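Local coordinates for esterase family protein (Staphylococcus aureus, PDB 7L0A) that probably hydrolyses S-formylglutathione to formate and glutathione, as a serine esterase of the esterase D family, at residues 81-85 and 102-106; 120-126 and 144-150. All blocks are in the same frame, centred on the assembly; numbering follows the deposited sequence.

From the N terminus, contact 1 comes first. Strand 79-83 lies in the sheet between strands 24-32 and 49-53, the chain passes through helix 88-91, and helix 99-113 returns across the strand it left, closing the loop at 81-85 and 102-106. Only then does contact 2 open. Strand 123-128 is the next strand after helix 99-113, helix 130-141 comes next, and strand 148-152 closes the second loop at 120-126 and 144-150. The two loops are in series and neither crosses the other. Contact 1 lays a helix on the sheet, while contact 2 joins two of its strands. They lie about 15 Å apart, centre to centre, and touch where Leu-104 CD2 meets Lys-145 CD at 4.2 Å.

Contact 1 (81-85 and 102-106); sequences IMPNV and YILEV
The Pro-83 ring is the bump of this contact. It fits a hollow on helix 102-106 formed by Tyr-102, Ile-103 and Val-106. CG of Pro-83 meets CD1 of Ile-103 at 3.8 Å, and the two side chains cross at about a right angle. CB of Pro-83 turns to the other walls, 4.1 Å from CG2 of Val-106 and 3.9 Å from OH of Tyr-102. The other branch of Val-106, CG1, passes alongside CG2 of Ile-81 at 3.8 Å, the two side chains running in opposite directions. This is a helix laid on the central sheet of an alpha/beta-hydrolase fold, and Met-51 of strand 49-53 also packs on both Pro-83 and Val-106. Beyond Pro-83 the chain leaves the strand, and there a hydrogen bond joins the packing. Tyr-102 holds CG anti to its own backbone N (chi1 167°), and the ring reaches across to the loop. Its hydroxyl donates to O of Asn-84 at 2.7 Å, in the carbonyl plane, with a C=O...donor angle of 150°. That oxygen lies at the ring's edge. CD1 of Ile-103 also meets CG2 of Val-85, more loosely, at 4.3 Å.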
loop_
_atom_site.group_PDB
_atom_site.type_symbol
_atom_site.label_atom_id
_atom_site.label_comp_id
_atom_site.label_asym_id
_atom_site.label_seq_id
_atom_site.Cartn_x
_atom_site.Cartn_y
_atom_site.Cartn_z
ATOM N N ILE B 81 -8.578 -4.136 -5.428
ATOM C CA ILE B 81 -8.693 -3.111 -4.397
ATOM C C ILE B 81 -9.899 -3.474 -3.548
ATOM O O ILE B 81 -11.020 -3.574 -4.063
ATOM C CB ILE B 81 -8.885 -1.707 -5.026
ATOM C CG1 ILE B 81 -7.999 -1.520 -6.240
ATOM C CG2 ILE B 81 -8.750 -0.617 -3.969
ATOM C CD1 ILE B 81 -6.495 -1.562 -5.920
ATOM N N MET B 82 -9.688 -3.653 -2.244
ATOM C CA MET B 82 -10.751 -4.027 -1.320
ATOM C C MET B 82 -10.824 -2.977 -0.220
ATOM O O MET B 82 -10.149 -3.106 0.811
ATOM C CB MET B 82 -10.468 -5.437 -0.761
ATOM C CG MET B 82 -10.714 -6.543 -1.806
ATOM S SD MET B 82 -9.814 -8.110 -1.548
ATOM C CE MET B 82 -8.182 -7.621 -2.023
ATOM N N PRO B 83 -11.666 -1.962 -0.359
ATOM C CA PRO B 83 -11.780 -0.965 0.703
ATOM C C PRO B 83 -12.676 -1.417 1.831
ATOM O O PRO B 83 -13.654 -2.146 1.634
ATOM C CB PRO B 83 -12.422 0.244 -0.000
ATOM C CG PRO B 83 -13.208 -0.358 -1.115
ATOM C CD PRO B 83 -12.403 -1.578 -1.577
ATOM N N ASN B 84 -12.354 -0.935 3.033
ATOM C CA ASN B 84 -13.304 -1.050 4.127
ATOM C C ASN B 84 -14.482 -0.102 3.902
ATOM O O ASN B 84 -14.304 1.054 3.523
ATOM C CB ASN B 84 -12.667 -0.692 5.459
ATOM C CG ASN B 84 -13.639 -0.775 6.603
ATOM O OD1 ASN B 84 -14.043 -1.862 7.014
ATOM N ND2 ASN B 84 -14.076 0.389 7.100
ATOM N N VAL B 85 -15.688 -0.599 4.158
ATOM C CA VAL B 85 -16.899 0.208 4.054
ATOM C C VAL B 85 -17.608 0.198 5.407
ATOM O O VAL B 85 -17.993 -0.867 5.913
ATOM C CB VAL B 85 -17.817 -0.298 2.927
ATOM C CG1 VAL B 85 -19.057 0.556 2.852
ATOM C CG2 VAL B 85 -17.072 -0.347 1.628
ATOM N N TYR B 102 -16.943 8.144 -1.364
ATOM C CA TYR B 102 -15.810 7.454 -0.759
ATOM C C TYR B 102 -15.225 6.406 -1.697
ATOM O O TYR B 102 -13.997 6.320 -1.850
ATOM C CB TYR B 102 -16.246 6.826 0.564
ATOM C CG TYR B 102 -15.285 5.836 1.153
ATOM C CD1 TYR B 102 -13.986 6.196 1.498
ATOM C CD2 TYR B 102 -15.661 4.503 1.311
ATOM C CE1 TYR B 102 -13.111 5.256 2.036
ATOM C CE2 TYR B 102 -14.783 3.563 1.827
ATOM C CZ TYR B 102 -13.524 3.960 2.179
ATOM O OH TYR B 102 -12.642 3.017 2.710
ATOM N N ILE B 103 -16.074 5.579 -2.316
ATOM C CA ILE B 103 -15.541 4.584 -3.229
ATOM C C ILE B 103 -14.828 5.264 -4.403
ATOM O O ILE B 103 -13.776 4.794 -4.862
ATOM C CB ILE B 103 -16.639 3.616 -3.709
ATOM C CG1 ILE B 103 -17.188 2.788 -2.549
ATOM C CG2 ILE B 103 -16.059 2.628 -4.742
ATOM C CD1 ILE B 103 -16.147 2.017 -1.791
ATOM N N LEU B 104 -15.331 6.411 -4.856
ATOM C CA LEU B 104 -14.661 7.117 -5.947
ATOM C C LEU B 104 -13.343 7.722 -5.474
ATOM O O LEU B 104 -12.386 7.804 -6.248
ATOM C CB LEU B 104 -15.590 8.165 -6.547
ATOM C CG LEU B 104 -16.757 7.533 -7.300
ATOM C CD1 LEU B 104 -17.701 8.624 -7.761
ATOM C CD2 LEU B 104 -16.319 6.714 -8.495
ATOM N N GLU B 105 -13.268 8.139 -4.209
ATOM C CA GLU B 105 -12.000 8.574 -3.636
ATOM C C GLU B 105 -10.995 7.431 -3.617
ATOM O O GLU B 105 -9.827 7.623 -3.983
ATOM C CB GLU B 105 -12.226 9.111 -2.225
ATOM C CG GLU B 105 -10.907 9.277 -1.442
ATOM C CD GLU B 105 -11.132 9.578 0.019
ATOM O OE1 GLU B 105 -10.872 8.709 0.834
ATOM O OE2 GLU B 105 -11.668 10.688 0.334
ATOM N N VAL B 106 -11.419 6.243 -3.167
ATOM C CA VAL B 106 -10.502 5.102 -3.141
ATOM C C VAL B 106 -9.980 4.841 -4.550
ATOM O O VAL B 106 -8.771 4.654 -4.765
ATOM C CB VAL B 106 -11.177 3.850 -2.553
ATOM C CG1 VAL B 106 -10.269 2.659 -2.696
ATOM C CG2 VAL B 106 -11.525 4.073 -1.090
#

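Contact 2 (120-126 and 144-150); sequences RDDNFIA and DKFAKAV
Ile-125 lies over one face of the Phe-146 ring, in the tight, dry part of this contact. Its CB sits 4.0 Å from the ring centroid, 16° off the normal, in a CH-pi contact. CD1 reaches the far end of the ring near CZ. CG1 of Ile-125 is anti to the backbone N (chi1 -172°), which puts CG2 between N and the carbonyl carbon, against CG of Phe-146 and CB of Ala-149. CG of Lys-145 covers the opposite ring face, toward its rim. Phe-138 of helix 130-141 also packs on Ile-125.

The two strands are parallel neighbours, joined by helix 130-141 in a beta-alpha-beta crossover. Strand 123-128 leads to the probable nucleophile elbow with Ser-129, as in alpha/beta-hydrolases. Ile-125 bonds on both sides of Ala-149: its N donates to O of Lys-148 at 3.2 Å, and its O accepts from N of Val-150 at 2.9 Å. Before the strands pair, N of Ala-147 donates to O of Asn-123 at 2.9 Å. N of Lys-148 is buried without a partner.

On the other face of the sheet, Phe-124 and Lys-148 lie side by side, with CD1 of Phe-124 3.8 Å from CB of Lys-148. Lys-148 NZ bonds to O of Met-258.

The turns before the strands form the solvent side, where a water joins the two segments. The extended Arg-120 chain passes O of Asp-144, with CD at 3.5 Å. Its guanidinium lies flat over CA of Ala-147, and NE bonds to O of Gly-143. The water accepts from NH1 of Arg-120 at 3.3 Å and donates to O of Ala-147.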
loop_
_atom_site.group_PDB
_atom_site.type_symbol
_atom_site.label_atom_id
_atom_site.label_comp_id
_atom_site.label_asym_id
_atom_site.label_seq_id
_atom_site.Cartn_x
_atom_site.Cartn_y
_atom_site.Cartn_z
ATOM N N ARG B 120 -10.562 2.592 -19.226
ATOM C CA ARG B 120 -11.839 1.943 -18.950
ATOM C C ARG B 120 -11.783 0.444 -19.206
ATOM O O ARG B 120 -12.310 -0.346 -18.404
ATOM C CB ARG B 120 -12.933 2.592 -19.805
ATOM C CG ARG B 120 -14.283 1.900 -19.702
ATOM C CD ARG B 120 -15.359 2.638 -20.510
ATOM N NE ARG B 120 -16.674 2.124 -20.155
ATOM C CZ ARG B 120 -17.275 1.100 -20.751
ATOM N NH1 ARG B 120 -16.699 0.465 -21.770
ATOM N NH2 ARG B 120 -18.486 0.720 -20.334
ATOM N N ASP B 121 -11.170 0.036 -20.327
ATOM C CA ASP B 121 -11.165 -1.377 -20.683
ATOM C C ASP B 121 -10.409 -2.225 -19.679
ATOM O O ASP B 121 -10.536 -3.456 -19.696
ATOM C CB ASP B 121 -10.539 -1.588 -22.066
ATOM C CG ASP B 121 -11.502 -1.304 -23.192
ATOM O OD1 ASP B 121 -12.701 -1.063 -22.918
ATOM O OD2 ASP B 121 -11.059 -1.319 -24.359
ATOM N N ASP B 122 -9.605 -1.603 -18.803
ATOM C CA ASP B 122 -8.797 -2.314 -17.821
ATOM C C ASP B 122 -9.345 -2.211 -16.403
ATOM O O ASP B 122 -8.673 -2.621 -15.459
ATOM C CB ASP B 122 -7.353 -1.789 -17.823
ATOM C CG ASP B 122 -6.620 -2.024 -19.121
ATOM O OD1 ASP B 122 -6.849 -3.056 -19.803
ATOM O OD2 ASP B 122 -5.780 -1.157 -19.464
ATOM N N ASN B 123 -10.540 -1.659 -16.216
ATOM C CA ASN B 123 -11.087 -1.439 -14.889
ATOM C C ASN B 123 -12.458 -2.076 -14.723
ATOM O O ASN B 123 -13.355 -1.874 -15.563
ATOM C CB ASN B 123 -11.179 0.063 -14.591
ATOM C CG ASN B 123 -9.851 0.643 -14.152
ATOM O OD1 ASN B 123 -9.488 0.545 -12.970
ATOM N ND2 ASN B 123 -9.109 1.190 -15.089
ATOM N N PHE B 124 -12.606 -2.806 -13.620
ATOM C CA PHE B 124 -13.783 -3.612 -13.337
ATOM C C PHE B 124 -14.256 -3.320 -11.923
ATOM O O PHE B 124 -13.513 -2.810 -11.096
ATOM C CB PHE B 124 -13.465 -5.109 -13.520
ATOM C CG PHE B 124 -12.584 -5.402 -14.713
ATOM C CD1 PHE B 124 -12.982 -5.036 -15.988
ATOM C CD2 PHE B 124 -11.347 -6.005 -14.541
ATOM C CE1 PHE B 124 -12.167 -5.291 -17.093
ATOM C CE2 PHE B 124 -10.535 -6.261 -15.653
ATOM C CZ PHE B 124 -10.956 -5.903 -16.911
ATOM N N ILE B 125 -15.516 -3.639 -11.647
ATOM C CA ILE B 125 -16.076 -3.451 -10.314
ATOM C C ILE B 125 -16.997 -4.629 -10.024
ATOM O O ILE B 125 -17.637 -5.202 -10.917
ATOM C CB ILE B 125 -16.773 -2.066 -10.207
ATOM C CG1 ILE B 125 -17.170 -1.818 -8.750
ATOM C CG2 ILE B 125 -17.912 -1.896 -11.207
ATOM C CD1 ILE B 125 -17.436 -0.348 -8.420
ATOM N N ALA B 126 -16.992 -5.047 -8.762
ATOM C CA ALA B 126 -17.777 -6.196 -8.341
ATOM C C ALA B 126 -18.047 -6.093 -6.860
ATOM O O ALA B 126 -17.344 -5.381 -6.131
ATOM C CB ALA B 126 -17.059 -7.521 -8.636
ATOM N N ASP B 144 -18.600 5.179 -17.716
ATOM C CA ASP B 144 -17.424 5.530 -18.500
ATOM C C ASP B 144 -16.125 5.187 -17.788
ATOM O O ASP B 144 -15.050 5.331 -18.372
ATOM C CB ASP B 144 -17.453 7.024 -18.853
ATOM C CG ASP B 144 -17.445 7.927 -17.634
ATOM O OD1 ASP B 144 -17.740 7.453 -16.514
ATOM O OD2 ASP B 144 -17.153 9.132 -17.800
ATOM N N LYS B 145 -16.199 4.714 -16.549
ATOM C CA LYS B 145 -15.037 4.354 -15.753
ATOM C C LYS B 145 -14.767 2.856 -15.738
ATOM O O LYS B 145 -13.605 2.446 -15.668
ATOM C CB LYS B 145 -15.252 4.857 -14.319
ATOM C CG LYS B 145 -14.059 4.877 -13.397
ATOM C CD LYS B 145 -14.382 5.724 -12.144
ATOM C CE LYS B 145 -13.503 6.981 -12.043
ATOM N NZ LYS B 145 -14.196 8.254 -12.295
ATOM N N PHE B 146 -15.798 2.036 -15.826
ATOM C CA PHE B 146 -15.661 0.594 -15.682
ATOM C C PHE B 146 -16.179 -0.097 -16.934
ATOM O O PHE B 146 -17.292 0.180 -17.386
ATOM C CB PHE B 146 -16.434 0.078 -14.474
ATOM C CG PHE B 146 -16.016 0.703 -13.179
ATOM C CD1 PHE B 146 -14.856 0.301 -12.547
ATOM C CD2 PHE B 146 -16.783 1.700 -12.601
ATOM C CE1 PHE B 146 -14.471 0.874 -11.370
ATOM C CE2 PHE B 146 -16.408 2.286 -11.413
ATOM C CZ PHE B 146 -15.245 1.856 -10.780
ATOM N N ALA B 147 -15.379 -1.021 -17.469
ATOM C CA ALA B 147 -15.786 -1.750 -18.659
ATOM C C ALA B 147 -16.741 -2.885 -18.328
ATOM O O ALA B 147 -17.542 -3.291 -19.191
ATOM C CB ALA B 147 -14.566 -2.319 -19.371
ATOM N N LYS B 148 -16.645 -3.413 -17.119
ATOM C CA LYS B 148 -17.377 -4.606 -16.715
ATOM C C LYS B 148 -17.736 -4.457 -15.244
ATOM O O LYS B 148 -16.947 -3.912 -14.463
ATOM C CB LYS B 148 -16.576 -5.884 -16.916
ATOM C CG LYS B 148 -16.138 -6.087 -18.359
ATOM C CD LYS B 148 -15.354 -7.375 -18.515
ATOM C CE LYS B 148 -14.749 -7.453 -19.906
ATOM N NZ LYS B 148 -14.333 -8.838 -20.253
ATOM N N ALA B 149 -18.911 -4.966 -14.871
ATOM C CA ALA B 149 -19.443 -4.896 -13.511
ATOM C C ALA B 149 -20.104 -6.224 -13.179
ATOM O O ALA B 149 -20.838 -6.775 -14.012
ATOM C CB ALA B 149 -20.473 -3.743 -13.397
ATOM N N VAL B 150 -19.865 -6.722 -11.971
ATOM C CA VAL B 150 -20.342 -8.025 -11.533
ATOM C C VAL B 150 -21.050 -7.896 -10.185
ATOM O O VAL B 150 -20.443 -8.038 -9.108
ATOM C CB VAL B 150 -19.183 -9.035 -11.425
ATOM C CG1 VAL B 150 -19.715 -10.399 -11.042
ATOM C CG2 VAL B 150 -18.401 -9.126 -12.730
HETATM O O HOH W 1 -17.318 -2.765 -22.028
#